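Local coordinates for Alpha/beta hydrolase fold protein (Ochrobactrum, PDB 4G9E) that hydrolyses N-acyl homoserine lactones, quorum-sensing signals of many Gram-negative bacteria, and is seen here with the ring-opened product N-butanoyl-L-homoserine, at residues Thr85-Met88 with Gln89-Ile93; Arg217-Phe221 with Val222-Phe226. All coordinates share one frame; numbering follows the deposited sequence. Where two conformers were deposited one is given.

Contact 1 (Thr85-Met88 with Gln89-Ile93)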
loop_
_atom_site.group_PDB
_atom_site.type_symbol
_atom_site.label_atom_id
_atom_site.label_comp_id
_atom_site.label_asym_id
_atom_site.label_seq_id
_atom_site.Cartn_x
_atom_site.Cartn_y
_atom_site.Cartn_z
ATOM N N THR A 85 -8.112 0.468 -9.684
ATOM C CA THR A 85 -9.371 -0.163 -10.039
ATOM C C THR A 85 -9.420 -0.407 -11.553
ATOM O O THR A 85 -9.875 -1.456 -12.004
ATOM C CB THR A 85 -10.578 0.666 -9.548
ATOM O OG1 THR A 85 -10.518 0.811 -8.124
ATOM C CG2 THR A 85 -11.873 -0.040 -9.905
ATOM N N GLU A 86 -8.929 0.556 -12.331
ATOM C CA GLU A 86 -8.844 0.414 -13.783
ATOM C C GLU A 86 -7.877 -0.711 -14.179
ATOM O O GLU A 86 -8.143 -1.487 -15.100
ATOM C CB GLU A 86 -8.438 1.747 -14.433
ATOM C CG GLU A 86 -8.296 1.672 -15.948
ATOM C CD GLU A 86 -7.967 3.006 -16.595
ATOM O OE1 GLU A 86 -7.871 4.020 -15.879
ATOM O OE2 GLU A 86 -7.809 3.039 -17.833
ATOM N N VAL A 87 -6.750 -0.796 -13.484
ATOM C CA VAL A 87 -5.810 -1.890 -13.712
ATOM C C VAL A 87 -6.497 -3.238 -13.489
ATOM O O VAL A 87 -6.407 -4.142 -14.325
ATOM C CB VAL A 87 -4.562 -1.750 -12.809
ATOM C CG1 VAL A 87 -3.787 -3.069 -12.726
ATOM C CG2 VAL A 87 -3.677 -0.613 -13.315
ATOM N N MET A 88 -7.200 -3.376 -12.371
ATOM C CA MET A 88 -7.863 -4.644 -12.073
ATOM C C MET A 88 -8.962 -4.963 -13.094
ATOM O O MET A 88 -9.175 -6.126 -13.434
ATOM C CB MET A 88 -8.391 -4.665 -10.636
ATOM C CG MET A 88 -7.302 -4.514 -9.572
ATOM S SD MET A 88 -5.938 -5.701 -9.698
ATOM C CE MET A 88 -6.756 -7.166 -9.087
ATOM N N GLN A 89 -9.658 -3.909 -13.579
ATOM C CA GLN A 89 -10.642 -4.069 -14.656
ATOM C C GLN A 89 -9.949 -4.643 -15.898
ATOM O O GLN A 89 -10.472 -5.597 -16.514
ATOM C CB GLN A 89 -11.287 -2.710 -14.962
ATOM C CG GLN A 89 -12.453 -2.753 -15.938
ATOM C CD GLN A 89 -13.641 -3.445 -15.284
ATOM O OE1 GLN A 89 -14.243 -4.361 -15.857
ATOM N NE2 GLN A 89 -14.001 -2.979 -14.066
ATOM N N GLN A 90 -8.844 -4.064 -16.305
ATOM C CA GLN A 90 -8.129 -4.547 -17.488
ATOM C C GLN A 90 -7.615 -5.972 -17.293
ATOM O O GLN A 90 -7.622 -6.782 -18.222
ATOM C CB GLN A 90 -6.978 -3.608 -17.864
ATOM C CG GLN A 90 -7.436 -2.273 -18.443
ATOM C CD GLN A 90 -6.329 -1.542 -19.182
ATOM O OE1 GLN A 90 -5.301 -2.124 -19.512
ATOM N NE2 GLN A 90 -6.536 -0.257 -19.442
ATOM N N LEU A 91 -7.178 -6.279 -16.078
ATOM C CA LEU A 91 -6.692 -7.614 -15.768
ATOM C C LEU A 91 -7.835 -8.613 -15.616
ATOM O O LEU A 91 -7.605 -9.822 -15.556
ATOM C CB LEU A 91 -5.856 -7.604 -14.487
ATOM C CG LEU A 91 -4.558 -6.803 -14.494
ATOM C CD1 LEU A 91 -3.863 -6.946 -13.142
ATOM C CD2 LEU A 91 -3.649 -7.263 -15.617
ATOM N N GLY A 92 -9.062 -8.106 -15.534
ATOM C CA GLY A 92 -10.240 -8.950 -15.435
ATOM C C GLY A 92 -10.431 -9.638 -14.094
ATOM O O GLY A 92 -10.982 -10.740 -14.040
ATOM N N ILE A 93 -9.993 -8.989 -13.017
ATOM C CA ILE A 93 -10.037 -9.572 -11.677
ATOM C C ILE A 93 -10.791 -8.654 -10.726
ATOM O O ILE A 93 -10.307 -7.574 -10.395
ATOM C CB ILE A 93 -8.620 -9.803 -11.142
ATOM C CG1 ILE A 93 -7.875 -10.777 -12.053
ATOM C CG2 ILE A 93 -8.657 -10.318 -9.705
ATOM C CD1 ILE A 93 -6.415 -10.912 -11.719
HETATM O O HOH W 1 -8.905 1.211 -19.398
#
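The backbone closes the last turns of helix 77-91: Gln89 N, Gln90 N and Leu91 N donate to Thr85 O, Glu86 O and Val87 O. Gly92, with positive phi, ends the helix in a Schellman motif, its N donating to Gln89 O while Ile93 N reaches back to Met88 O at 3.0 Å, nearly straight at 171°. Glu86 and Gln90 run side by side, their carboxylate and amide planes 62° apart. With OE2 of Glu86 3.9 Å from NE2 of Gln90, a water joins them instead, donating to Glu86 OE2 over 2.6 Å and accepting from Gln90 NE2 over 2.8 Å. A chi1 of 163° swings Val87 CG1 to the carbonyl side, alongside Leu91 CD1, 3.9 Å away. Met88 is bent at chi2 and chi3, which carries its methyl CE to 3.7 Å from Ile93 CG2, beyond the helix end. The polar ends also grip the strand hairpin: Glu86 OE1 bonds Ser11 OG and Gln90 NE2 bonds Glu9 O. Val87 and Leu91 rest on strand 4-10, while Met88 and Ile93 reach strands 52-57 and 24-30, so the helix end packs against the sheet.

Contact 2 (Arg217-Phe221 with Val222-Phe226). With C4L (N-butanoyl-L-homoserine), chain C.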
loop_
_atom_site.group_PDB
_atom_site.type_symbol
_atom_site.label_atom_id
_atom_site.label_comp_id
_atom_site.label_asym_id
_atom_site.label_seq_id
_atom_site.Cartn_x
_atom_site.Cartn_y
_atom_site.Cartn_z
ATOM N N ARG A 217 6.719 -3.020 15.171
ATOM C CA ARG A 217 6.713 -2.384 16.483
ATOM C C ARG A 217 7.504 -1.082 16.489
ATOM O O ARG A 217 7.170 -0.144 17.212
ATOM C CB ARG A 217 7.278 -3.342 17.541
ATOM C CG ARG A 217 7.380 -2.740 18.935
ATOM C CD ARG A 217 7.587 -3.814 20.004
ATOM N NE ARG A 217 6.400 -4.656 20.146
ATOM C CZ ARG A 217 5.290 -4.281 20.775
ATOM N NH1 ARG A 217 5.210 -3.077 21.331
ATOM N NH2 ARG A 217 4.254 -5.104 20.843
ATOM N N ASP A 218 8.562 -1.034 15.685
ATOM C CA ASP A 218 9.455 0.116 15.665
ATOM C C ASP A 218 9.095 1.079 14.534
ATOM O O ASP A 218 9.939 1.821 14.039
ATOM C CB ASP A 218 10.900 -0.358 15.566
ATOM C CG ASP A 218 11.262 -1.291 16.695
ATOM O OD1 ASP A 218 10.833 -1.024 17.839
ATOM O OD2 ASP A 218 11.936 -2.304 16.441
ATOM N N GLU A 219 7.827 1.067 14.136
ATOM C CA GLU A 219 7.297 2.015 13.156
ATOM C C GLU A 219 7.799 3.431 13.413
ATOM O O GLU A 219 7.521 3.995 14.469
ATOM C CB GLU A 219 5.770 2.020 13.231
ATOM C CG GLU A 219 5.084 1.458 12.014
ATOM C CD GLU A 219 5.297 2.304 10.766
ATOM O OE1 GLU A 219 4.965 1.812 9.669
ATOM O OE2 GLU A 219 5.786 3.450 10.872
ATOM N N PRO A 220 8.527 4.019 12.448
ATOM C CA PRO A 220 9.009 5.398 12.609
ATOM C C PRO A 220 8.015 6.455 12.130
ATOM O O PRO A 220 8.216 7.634 12.429
ATOM C CB PRO A 220 10.251 5.427 11.719
ATOM C CG PRO A 220 9.945 4.447 10.636
ATOM C CD PRO A 220 9.135 3.352 11.280
ATOM N N PHE A 221 6.982 6.046 11.397
ATOM C CA PHE A 221 6.034 6.993 10.809
ATOM C C PHE A 221 4.659 6.944 11.454
ATOM O O PHE A 221 3.974 7.958 11.536
ATOM C CB PHE A 221 5.865 6.733 9.309
ATOM C CG PHE A 221 7.101 6.973 8.504
ATOM C CD1 PHE A 221 7.549 8.259 8.262
ATOM C CD2 PHE A 221 7.803 5.918 7.965
ATOM C CE1 PHE A 221 8.692 8.482 7.513
ATOM C CE2 PHE A 221 8.945 6.136 7.219
ATOM C CZ PHE A 221 9.391 7.414 6.992
ATOM N N VAL A 222 4.245 5.759 11.884
ATOM C CA VAL A 222 2.874 5.552 12.334
ATOM C C VAL A 222 2.774 5.428 13.846
ATOM O O VAL A 222 3.555 4.715 14.467
ATOM C CB VAL A 222 2.272 4.295 11.691
ATOM C CG1 VAL A 222 0.839 4.093 12.148
ATOM C CG2 VAL A 222 2.337 4.406 10.176
ATOM N N GLU A 223 1.812 6.133 14.431
ATOM C CA GLU A 223 1.538 6.014 15.860
ATOM C C GLU A 223 0.730 4.755 16.143
ATOM O O GLU A 223 -0.475 4.722 15.896
ATOM C CB GLU A 223 0.777 7.238 16.360
ATOM C CG GLU A 223 1.572 8.513 16.283
ATOM C CD GLU A 223 2.594 8.660 17.398
ATOM O OE1 GLU A 223 2.966 7.658 18.053
ATOM O OE2 GLU A 223 3.025 9.805 17.615
ATOM N N LEU A 224 1.383 3.721 16.660
ATOM C CA LEU A 224 0.701 2.454 16.890
ATOM C C LEU A 224 -0.399 2.571 17.942
ATOM O O LEU A 224 -1.393 1.846 17.882
ATOM C CB LEU A 224 1.700 1.358 17.265
ATOM C CG LEU A 224 2.743 1.073 16.187
ATOM C CD1 LEU A 224 3.652 -0.057 16.629
ATOM C CD2 LEU A 224 2.071 0.737 14.864
ATOM N N ASP A 225 -0.223 3.467 18.910
ATOM C CA ASP A 225 -1.249 3.724 19.918
ATOM C C ASP A 225 -2.524 4.235 19.262
ATOM O O ASP A 225 -3.632 3.853 19.637
ATOM C CB ASP A 225 -0.773 4.764 20.938
ATOM C CG ASP A 225 0.295 4.235 21.864
ATOM O OD1 ASP A 225 0.534 3.012 21.856
ATOM O OD2 ASP A 225 0.882 5.044 22.615
ATOM N N PHE A 226 -2.358 5.127 18.291
ATOM C CA PHE A 226 -3.495 5.682 17.576
ATOM C C PHE A 226 -4.184 4.583 16.776
ATOM O O PHE A 226 -5.405 4.431 16.819
ATOM C CB PHE A 226 -3.040 6.803 16.645
ATOM C CG PHE A 226 -4.159 7.436 15.877
ATOM C CD1 PHE A 226 -4.541 6.936 14.648
ATOM C CD2 PHE A 226 -4.825 8.537 16.384
ATOM C CE1 PHE A 226 -5.568 7.515 13.939
ATOM C CE2 PHE A 226 -5.854 9.123 15.674
ATOM C CZ PHE A 226 -6.228 8.605 14.454
HETATM O O1 C4L C . 5.620 5.093 3.079
HETATM C C4 C4L C . 4.655 5.816 2.732
HETATM O O2 C4L C . 3.885 5.529 1.788
HETATM C C3 C4L C . 4.409 7.116 3.461
HETATM C C2 C4L C . 4.967 7.072 4.889
HETATM C C1 C4L C . 5.174 8.461 5.471
HETATM O O3 C4L C . 6.291 9.100 4.833
HETATM N N1 C4L C . 2.982 7.447 3.545
HETATM C C5 C4L C . 2.422 8.401 2.795
HETATM O O4 C4L C . 3.047 9.084 1.994
HETATM C C6 C4L C . 0.940 8.633 2.985
HETATM C C7 C4L C . 0.679 10.127 3.140
HETATM C C8 C4L C . 1.314 10.704 4.400
#
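Glu219 curls back over Val222 in the loop that follows strand 211-216 of the alpha/beta hydrolase fold, the place where many members of this fold carry the acid of the catalytic triad. Its chain is bent at chi2 (-66°), which folds the carboxylate back toward the loop's own backbone, and OE2 takes two amides in succession. Phe221 N, at 2.9 Å, meets Glu219 OE2 nearly along its C-O axis; Val222 N, 3.0 Å from Glu219 OE2, comes from above the carboxylate plane, 54° out of it, with an N-H...O angle of 148°. The Val222 side chain crosses that of Glu219, and Val222 CG2 lies 3.6 Å from Glu219 OE2, so a methyl flanks the oxygen that the amides hold. The other oxygen, OE1, accepts from His248 ND1, consistent with a Ser102-His248-Glu219 charge relay. A glutamine here would probably leave either His248 ND1 or the N-H groups of Phe221 and Val222 facing an NH2 that cannot accept, so one side would lose its bond. Farther along, Leu224, just after the N-cap Glu223, turns its CD1 onto the start of the loop, 3.6 Å from Arg217 O, while Arg217 NE makes a salt bridge with Asp244.

The Phe221 ring leads away from 222-226 into the ligand pocket, where it also meets the His248 ring edge-to-face. N-butanoyl-L-homoserine lays its hydroxyl end over one face of the phenyl ring: its C1 is 3.7 Å from CD1 of Phe221, and the hydroxyl oxygen O3 sits 3.6 Å above the ring plane, offset toward the rim, with Phe221 CE1 3.7 Å from it.

In the fold
Contact 1 comes first along the chain and closes before contact 2 opens; both belong to the same alpha/beta hydrolase fold. Their centres are 33 Å apart, on opposite sides of the centre of the chain, and the nearest atoms stay about 23 Å from each other. The central mixed sheet connects them: helix 77-91 ends against strands 4-10, 52-57 and 24-30 and leads on to strand 97-101, whereas the loop of 217-226 leaves strand 211-216, next to the outermost strand 241-243. Contact 1 is thus structural packing remote from the ligand, and contact 2 belongs to the pocket and the probable catalytic triad.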